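PDB 4NTQ: ECL CdiI from Enterobacter cloacae subsp. cloacae, which serves as the immunity protein of a contact-dependent growth inhibition system, binding the ribosomal RNase toxin carried by CdiA. Local coordinates for residues G15-P20 with L34-W39; Y90-V95 with I126-T131. One frame throughout, in Å; residues are numbered along the deposited sequence.

Interaction 1: G15-P20 with L34-W39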
# COMPACT_ATOMS: atom_id res chain seq x y z
N GLY B 15 -7.89 13.09 9.39
CA GLY B 15 -7.17 13.93 10.31
C GLY B 15 -5.79 14.36 9.87
O GLY B 15 -5.02 14.86 10.69
N GLU B 16 -5.46 14.19 8.59
CA GLU B 16 -4.18 14.69 8.08
C GLU B 16 -4.19 15.04 6.58
O GLU B 16 -5.07 14.61 5.84
CB GLU B 16 -3.04 13.72 8.39
CG GLU B 16 -3.15 12.38 7.70
CD GLU B 16 -1.80 11.73 7.52
OE1 GLU B 16 -0.83 12.46 7.20
OE2 GLU B 16 -1.70 10.49 7.69
N LEU B 17 -3.20 15.83 6.16
CA LEU B 17 -3.09 16.26 4.77
C LEU B 17 -2.58 15.15 3.87
O LEU B 17 -1.50 14.59 4.10
CB LEU B 17 -2.15 17.46 4.64
CG LEU B 17 -2.29 18.39 3.43
CD1 LEU B 17 -3.65 19.12 3.44
CD2 LEU B 17 -1.13 19.40 3.40
N VAL B 18 -3.35 14.83 2.84
CA VAL B 18 -2.94 13.78 1.93
C VAL B 18 -2.96 14.29 0.51
O VAL B 18 -3.59 15.31 0.21
CB VAL B 18 -3.82 12.53 2.04
CG1 VAL B 18 -3.93 12.08 3.51
CG2 VAL B 18 -5.20 12.81 1.45
N GLN B 19 -2.26 13.58 -0.35
CA GLN B 19 -2.23 13.89 -1.77
C GLN B 19 -3.06 12.84 -2.48
O GLN B 19 -2.65 11.66 -2.54
CB GLN B 19 -0.78 13.87 -2.28
CG GLN B 19 -0.64 14.01 -3.77
CD GLN B 19 -1.35 15.25 -4.29
OE1 GLN B 19 -0.88 16.37 -4.11
NE2 GLN B 19 -2.49 15.05 -4.95
N PRO B 20 -4.23 13.24 -3.01
CA PRO B 20 -5.01 12.28 -3.79
C PRO B 20 -4.22 11.89 -5.01
O PRO B 20 -3.63 12.76 -5.63
CB PRO B 20 -6.28 13.06 -4.18
CG PRO B 20 -6.38 14.17 -3.19
CD PRO B 20 -4.93 14.54 -2.86
N LEU B 34 -1.84 9.59 -0.38
CA LEU B 34 -0.48 9.56 0.12
C LEU B 34 -0.32 10.61 1.21
O LEU B 34 -0.46 11.80 0.95
CB LEU B 34 0.52 9.84 -1.01
CG LEU B 34 0.93 8.66 -1.89
CD1 LEU B 34 -0.26 8.02 -2.57
CD2 LEU B 34 1.97 9.09 -2.92
N PRO B 35 -0.04 10.17 2.46
CA PRO B 35 0.11 11.13 3.57
C PRO B 35 1.37 11.96 3.42
O PRO B 35 2.43 11.45 3.02
CB PRO B 35 0.21 10.22 4.81
CG PRO B 35 0.67 8.92 4.32
CD PRO B 35 0.07 8.77 2.92
N LEU B 36 1.26 13.24 3.75
CA LEU B 36 2.33 14.21 3.53
C LEU B 36 2.97 14.71 4.82
O LEU B 36 3.75 15.67 4.81
CB LEU B 36 1.78 15.41 2.75
CG LEU B 36 1.07 15.10 1.44
CD1 LEU B 36 0.40 16.36 0.88
CD2 LEU B 36 2.04 14.53 0.45
N SER B 37 2.62 14.10 5.94
CA SER B 37 3.06 14.64 7.23
C SER B 37 4.58 14.52 7.44
O SER B 37 5.16 15.27 8.21
CB SER B 37 2.28 14.02 8.40
OG SER B 37 2.52 12.63 8.50
N TYR B 38 5.21 13.59 6.73
CA TYR B 38 6.65 13.36 6.85
C TYR B 38 7.34 13.57 5.49
O TYR B 38 8.32 14.31 5.40
CB TYR B 38 6.91 11.94 7.38
CG TYR B 38 8.37 11.59 7.60
CD1 TYR B 38 9.08 12.11 8.68
CD2 TYR B 38 9.02 10.71 6.75
CE1 TYR B 38 10.41 11.77 8.89
CE2 TYR B 38 10.36 10.37 6.95
CZ TYR B 38 11.04 10.91 8.02
OH TYR B 38 12.34 10.57 8.21
N TRP B 39 6.83 12.93 4.45
CA TRP B 39 7.34 13.09 3.09
C TRP B 39 6.43 13.99 2.25
O TRP B 39 5.22 13.83 2.28
CB TRP B 39 7.35 11.74 2.40
CG TRP B 39 8.61 10.94 2.57
CD1 TRP B 39 9.73 11.31 3.26
CD2 TRP B 39 8.88 9.64 2.04
NE1 TRP B 39 10.68 10.32 3.19
CE2 TRP B 39 10.18 9.28 2.44
CE3 TRP B 39 8.14 8.75 1.26
CZ2 TRP B 39 10.76 8.06 2.10
CZ3 TRP B 39 8.73 7.53 0.91
CH2 TRP B 39 10.02 7.21 1.33
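The carboxylate of Glu16 lies obliquely against Pro35, where the β-hairpin formed by strands 16-25 and 28-35 comes to its open end. Both oxygens approach the same ring carbon at nearly equal range, Glu16 OE1 at 3.4 Å and OE2 at 3.5 Å from Pro35 CB. The extended chain beyond Glu16 CG carries the carboxylate across the proline, where OE1 also comes within 3.6 Å of Ser37 OG; OE2 finds its hydrogen-bond partner in Tyr69 OH, and Tyr69 also packs on Pro35. A second flat group, the Gln19 amide, leads away from 34-39. Its NE2 donates to Pro20 O, which lies practically in the amide plane, and it also bonds to Gly8 O, tying the hairpin to the link between strands 2-6 and 11-13.

Between these groups the backbones pair antiparallel. Gln19 and Leu34 form a hydrogen-bonded pair, with Gln19 N to Leu34 O at 2.8 Å and Leu34 N to Gln19 O at 3.1 Å, while Val18 and Pro35 form the adjoining non-hydrogen-bonded pair. Leu34 O gathers a CA-H contact from Val18 as well, so it is approached by two consecutive residues of the partner strand. Although the strand ends at Pro35, Leu36 N still donates to Leu17 O (3.1 Å), carrying the ladder one residue further.

That bond anchors Leu36, whose side chain turns back over strand 16-25. With CG opposite its carbonyl carbon (chi1 -54°), the isobutyl group rests on the peptide between Val18 and Gln19. Its two methyls divide the work: CD1 meets Val18 C and, more distantly, Leu17 CG, whereas Leu36 CD2 touches Gln19 CB at 4.0 Å.

Interaction 2: Y90-V95 with I126-T131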
# COMPACT_ATOMS: atom_id res chain seq x y z
N TYR B 90 5.23 -8.43 -12.25
CA TYR B 90 4.09 -8.69 -11.37
C TYR B 90 4.06 -7.64 -10.29
O TYR B 90 5.11 -7.18 -9.84
CB TYR B 90 4.13 -10.10 -10.76
CG TYR B 90 4.14 -11.18 -11.82
CD1 TYR B 90 2.96 -11.61 -12.43
CD2 TYR B 90 5.34 -11.74 -12.25
CE1 TYR B 90 2.98 -12.59 -13.43
CE2 TYR B 90 5.38 -12.71 -13.25
CZ TYR B 90 4.20 -13.12 -13.83
OH TYR B 90 4.24 -14.08 -14.82
N VAL B 91 2.86 -7.25 -9.89
CA VAL B 91 2.68 -6.20 -8.92
C VAL B 91 1.72 -6.66 -7.85
O VAL B 91 0.62 -7.17 -8.14
CB VAL B 91 2.09 -4.91 -9.57
CG1 VAL B 91 2.13 -3.75 -8.57
CG2 VAL B 91 2.84 -4.54 -10.84
N GLN B 92 2.12 -6.46 -6.60
CA GLN B 92 1.33 -6.86 -5.46
C GLN B 92 1.22 -5.66 -4.56
O GLN B 92 1.97 -4.69 -4.71
CB GLN B 92 1.99 -8.04 -4.74
CG GLN B 92 1.96 -9.31 -5.55
CD GLN B 92 2.47 -10.53 -4.80
OE1 GLN B 92 2.62 -10.52 -3.58
NE2 GLN B 92 2.74 -11.59 -5.54
N ASN B 93 0.28 -5.72 -3.62
CA ASN B 93 0.01 -4.59 -2.74
C ASN B 93 0.16 -5.14 -1.35
O ASN B 93 -0.65 -5.93 -0.89
CB ASN B 93 -1.43 -4.09 -3.01
CG ASN B 93 -1.88 -2.99 -2.04
OD1 ASN B 93 -3.07 -2.92 -1.69
ND2 ASN B 93 -0.94 -2.13 -1.61
N ASN B 94 1.25 -4.76 -0.69
CA ASN B 94 1.62 -5.38 0.58
C ASN B 94 1.77 -4.35 1.64
O ASN B 94 2.28 -3.26 1.39
CB ASN B 94 2.93 -6.19 0.44
CG ASN B 94 2.82 -7.31 -0.58
OD1 ASN B 94 1.71 -7.76 -0.90
ND2 ASN B 94 3.95 -7.78 -1.08
N VAL B 95 1.28 -4.67 2.83
CA VAL B 95 1.49 -3.83 3.99
C VAL B 95 2.72 -4.32 4.73
O VAL B 95 2.80 -5.50 5.08
CB VAL B 95 0.31 -3.90 4.96
CG1 VAL B 95 0.62 -3.14 6.22
CG2 VAL B 95 -0.93 -3.36 4.31
N ILE B 126 -2.92 -14.46 -3.30
CA ILE B 126 -2.34 -13.15 -3.08
C ILE B 126 -2.78 -12.27 -4.24
O ILE B 126 -2.69 -12.68 -5.40
CB ILE B 126 -0.81 -13.22 -3.06
CG1 ILE B 126 -0.34 -14.25 -2.03
CG2 ILE B 126 -0.21 -11.83 -2.79
CD1 ILE B 126 -0.60 -13.83 -0.63
N SER B 127 -3.29 -11.09 -3.94
CA SER B 127 -3.70 -10.19 -5.00
C SER B 127 -2.50 -9.83 -5.87
O SER B 127 -1.41 -9.59 -5.36
CB SER B 127 -4.35 -8.93 -4.43
OG SER B 127 -5.60 -9.21 -3.80
N GLU B 128 -2.68 -9.82 -7.18
CA GLU B 128 -1.58 -9.58 -8.11
C GLU B 128 -2.06 -9.00 -9.45
O GLU B 128 -3.09 -9.40 -9.98
CB GLU B 128 -0.80 -10.88 -8.35
CG GLU B 128 0.53 -10.69 -9.07
CD GLU B 128 1.34 -11.98 -9.17
OE1 GLU B 128 0.99 -12.84 -10.00
OE2 GLU B 128 2.32 -12.12 -8.42
N TRP B 129 -1.29 -8.07 -9.99
CA TRP B 129 -1.60 -7.51 -11.30
C TRP B 129 -0.33 -7.59 -12.14
O TRP B 129 0.75 -7.87 -11.61
CB TRP B 129 -2.06 -6.05 -11.16
CG TRP B 129 -3.34 -5.86 -10.36
CD1 TRP B 129 -4.59 -5.62 -10.86
CD2 TRP B 129 -3.49 -5.88 -8.93
NE1 TRP B 129 -5.50 -5.49 -9.84
CE2 TRP B 129 -4.85 -5.64 -8.64
CE3 TRP B 129 -2.60 -6.07 -7.86
CZ2 TRP B 129 -5.35 -5.59 -7.33
CZ3 TRP B 129 -3.10 -6.03 -6.56
CH2 TRP B 129 -4.46 -5.79 -6.31
N HIS B 130 -0.42 -7.34 -13.44
CA HIS B 130 0.78 -7.34 -14.24
C HIS B 130 0.85 -6.26 -15.30
O HIS B 130 -0.17 -5.79 -15.79
CB HIS B 130 1.03 -8.71 -14.85
CG HIS B 130 -0.00 -9.12 -15.86
ND1 HIS B 130 -1.17 -9.77 -15.50
CD2 HIS B 130 -0.03 -9.00 -17.20
CE1 HIS B 130 -1.88 -10.02 -16.59
NE2 HIS B 130 -1.21 -9.57 -17.64
N THR B 131 2.08 -5.87 -15.63
CA THR B 131 2.35 -4.95 -16.71
C THR B 131 3.72 -5.30 -17.30
O THR B 131 4.46 -6.08 -16.71
CB THR B 131 2.32 -3.49 -16.21
OG1 THR B 131 2.47 -2.62 -17.33
CG2 THR B 131 3.43 -3.20 -15.19
O HOH W 1 -0.97 -8.00 -3.03
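Val91 and Trp129 form an antiparallel hydrogen-bonded pair, each amide donating to the other's carbonyl at 2.8 Å (Val91 N to Trp129 O and Trp129 N to Val91 O), which sets strand 129-132 on the edge of the sheet within this chain, beside strand 88-97. Val91 O is used further: Trp129 CE3 reaches it in the plane of the indole, edge on, at 3.4 Å. Toward Asn93 direct pairing gives way to a water that bridges Asn93 N and Ser127 O.

On the face carrying Tyr90, Glu128 is the hub. Its CG stands opposite the backbone N (chi1 -168°), and the extended chain lays the carboxylate over the CB and CD1 side of the tyrosine, the two planes 34° apart, with OE1 3.4 Å from Tyr90 CD1. Gln92 NE2 donates to Glu128 OE2 at 3.0 Å, meeting its anti side from out of the carboxylate plane, and also bonds to Thr117 O. The same amide turns OE1 toward Ile126 CG2.

Residues 126-131 also face the toxin: backbone Glu128 N and the Ser127 hydroxyl bond to Asp235 of the CdiA chain, so the residues leading into strand 129-132 form part of the toxin-binding surface. Arg116 makes a salt bridge to Glu128 OE2 and a cation-pi contact with Tyr90, so the nearby positive charge probably favours an ionised carboxylate.

Overall arrangement
The two contacts lie on opposite sides of the chain's centre, their own centres about 23 Å apart, and belong to different antiparallel sheets. Both are partly buried. Interaction 1 is the more peripheral and ties a local hairpin with backbone bonds, aliphatic packing and a single carboxylate against a proline; interaction 2 brings together strands separated by a long, mostly irregular excursion and adds a polar cluster, an ordered water and aromatic rings. Strand 16-25 connects them: its beginning forms interaction 1, while Ile25 at its end packs on Val91 and Trp129 of interaction 2. The toxin chain barely brushes the first contact, at Glu16, but engages the second extensively.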